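Local coordinates for metallopeptidase containing co-catalytic metalloactive site (Shewanella denitrificans OS217, PDB 3B2Y), which is probably a zinc-dependent metallocarboxypeptidase of the M14 family, a hydrolase expected to act through a metal bound in its active site, at residues G165-H170 against A262-F267. Numbering follows the deposited sequence.
Sequences GILTCH and AAMGQF. With NI (nickel (II) ion), chain C.
His-170 ND1 binds the nickel ion at 2.2 Å, and the residue just before it, Cys-169, turns to the other side of the strand to meet Met-264 of helix 253-271. His-76 and Glu-79 share the metal with this histidine. The sulfur contact is tight: Cys-169 SG lies 3.3 Å from CE of Met-264, a selenomethionine whose extended chain beyond CG carries its terminal methyl across to the strand.

The example illustrates how one strand can serve a metal site and a hydrophobic core at once. Strand 165-172 lies inside the mixed sheet of the M14 peptidase alpha/beta fold, hydrogen-bonded to strands 68-73 and 242-248, while segment 262-267 of helix 253-271 runs nearly antiparallel to segment 165-170 (173°), the axes coming within 9.7 Å. No hydrogen bond crosses between the two segments. Side chains alternate: Leu-167 and Cys-169 face this helix, whereas Ile-166 and Thr-168 point away from it and touch helix 230-236.

The side chains of Leu-167 and Phe-267 run past each other in opposite senses. With CG anti to the backbone N (chi1 167°), the phenyl group of Phe-267 reaches back to the strand. Leu-167 CB sits 3.7 Å from the ring centroid, only 5° off the normal, as a CH-pi contact over the face. Farther out, Leu-167 CD2 rests against the helix, touching Met-264 CA and, at 3.7 Å, Phe-267 CB. The ring's edge abuts backbone instead: Phe-267 CZ comes within 3.6 Å of Gly-165 C, and glycine, which this backbone shape suits, puts no side chain in its way.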
loop_
_atom_site.group_PDB
_atom_site.type_symbol
_atom_site.label_atom_id
_atom_site.label_comp_id
_atom_site.label_asym_id
_atom_site.label_seq_id
_atom_site.Cartn_x
_atom_site.Cartn_y
_atom_site.Cartn_z
ATOM N N GLY A 165 -12.132 0.634 5.708
ATOM C CA GLY A 165 -10.902 1.390 5.549
ATOM C C GLY A 165 -9.965 0.793 4.528
ATOM O O GLY A 165 -9.991 -0.409 4.268
ATOM N N ILE A 166 -9.215 1.650 3.839
ATOM C CA ILE A 166 -8.124 1.238 2.922
ATOM C C ILE A 166 -6.844 2.049 3.169
ATOM O O ILE A 166 -6.881 3.290 3.190
ATOM C CB ILE A 166 -8.554 1.235 1.387
ATOM C CG1 ILE A 166 -7.362 1.209 0.420
ATOM C CG2 ILE A 166 -9.496 2.418 1.006
ATOM C CD1 ILE A 166 -6.480 0.044 0.625
ATOM N N LEU A 167 -5.699 1.331 3.282
ATOM C CA LEU A 167 -4.383 1.950 3.360
ATOM C C LEU A 167 -3.562 1.401 2.206
ATOM O O LEU A 167 -3.519 0.220 1.973
ATOM C CB LEU A 167 -3.688 1.592 4.657
ATOM C CG LEU A 167 -2.227 1.993 4.890
ATOM C CD1 LEU A 167 -2.052 3.499 4.946
ATOM C CD2 LEU A 167 -1.647 1.343 6.166
ATOM N N THR A 168 -3.005 2.324 1.441
ATOM C CA THR A 168 -1.991 2.043 0.444
ATOM C C THR A 168 -0.648 2.567 0.949
ATOM O O THR A 168 -0.521 3.706 1.558
ATOM C CB THR A 168 -2.303 2.698 -0.934
ATOM O OG1 THR A 168 -2.402 4.110 -0.782
ATOM C CG2 THR A 168 -3.600 2.239 -1.483
ATOM N N CYS A 169 0.365 1.745 0.710
ATOM C CA CYS A 169 1.699 2.045 1.186
ATOM C C CYS A 169 2.579 2.341 0.009
ATOM O O CYS A 169 3.033 1.416 -0.691
ATOM C CB CYS A 169 2.232 0.841 1.951
ATOM S SG CYS A 169 1.308 0.767 3.555
ATOM N N HIS A 170 2.785 3.624 -0.198
ATOM C CA HIS A 170 3.686 4.164 -1.182
ATOM C C HIS A 170 5.006 4.759 -0.651
ATOM O O HIS A 170 5.272 4.890 0.558
ATOM C CB HIS A 170 2.945 5.259 -1.984
ATOM C CG HIS A 170 1.872 4.721 -2.905
ATOM N ND1 HIS A 170 1.925 4.837 -4.285
ATOM C CD2 HIS A 170 0.699 4.112 -2.626
ATOM C CE1 HIS A 170 0.852 4.265 -4.809
ATOM N NE2 HIS A 170 0.083 3.835 -3.824
ATOM N N ALA A 262 4.865 -0.104 10.588
ATOM C CA ALA A 262 4.308 0.712 11.687
ATOM C C ALA A 262 3.041 1.449 11.292
ATOM O O ALA A 262 2.123 1.466 12.124
ATOM C CB ALA A 262 5.352 1.717 12.206
ATOM N N ALA A 263 3.007 2.062 10.086
ATOM C CA ALA A 263 1.754 2.651 9.482
ATOM C C ALA A 263 0.637 1.645 9.421
ATOM O O ALA A 263 -0.507 1.954 9.803
ATOM C CB ALA A 263 1.977 3.246 8.110
HETATM N N MSE A 264 0.972 0.435 8.991
HETATM C CA MSE A 264 0.008 -0.633 8.876
HETATM C C MSE A 264 -0.531 -1.044 10.248
HETATM O O MSE A 264 -1.713 -1.322 10.402
HETATM C CB MSE A 264 0.636 -1.826 8.143
HETATM C CG MSE A 264 0.840 -1.616 6.709
HETATM SE SE MSE A 264 1.836 -3.105 5.913
HETATM C CE MSE A 264 2.554 -2.208 4.319
ATOM N N GLY A 265 0.342 -1.079 11.252
ATOM C CA GLY A 265 -0.048 -1.424 12.597
ATOM C C GLY A 265 -0.956 -0.378 13.188
ATOM O O GLY A 265 -1.918 -0.709 13.865
ATOM N N GLN A 266 -0.649 0.891 12.916
ATOM C CA GLN A 266 -1.504 2.016 13.385
ATOM C C GLN A 266 -2.866 2.024 12.677
ATOM O O GLN A 266 -3.921 2.387 13.282
ATOM C CB GLN A 266 -0.756 3.337 13.171
ATOM C CG GLN A 266 -1.548 4.604 13.571
ATOM C CD GLN A 266 -2.078 4.539 14.941
ATOM O OE1 GLN A 266 -1.411 4.044 15.834
ATOM N NE2 GLN A 266 -3.298 5.035 15.143
ATOM N N PHE A 267 -2.878 1.651 11.399
ATOM C CA PHE A 267 -4.142 1.656 10.615
ATOM C C PHE A 267 -5.114 0.653 11.267
ATOM O O PHE A 267 -6.280 0.938 11.530
ATOM C CB PHE A 267 -3.785 1.297 9.159
ATOM C CG PHE A 267 -4.948 0.953 8.278
ATOM C CD1 PHE A 267 -5.854 1.922 7.860
ATOM C CD2 PHE A 267 -5.128 -0.323 7.813
ATOM C CE1 PHE A 267 -6.925 1.580 6.989
ATOM C CE2 PHE A 267 -6.181 -0.635 6.964
ATOM C CZ PHE A 267 -7.083 0.312 6.590
HETATM NI NI NI C . 3.648 5.641 -5.462
HETATM O O HOH W 1 4.330 7.549 -4.370
HETATM O O HOH W 2 2.977 7.224 -6.038
#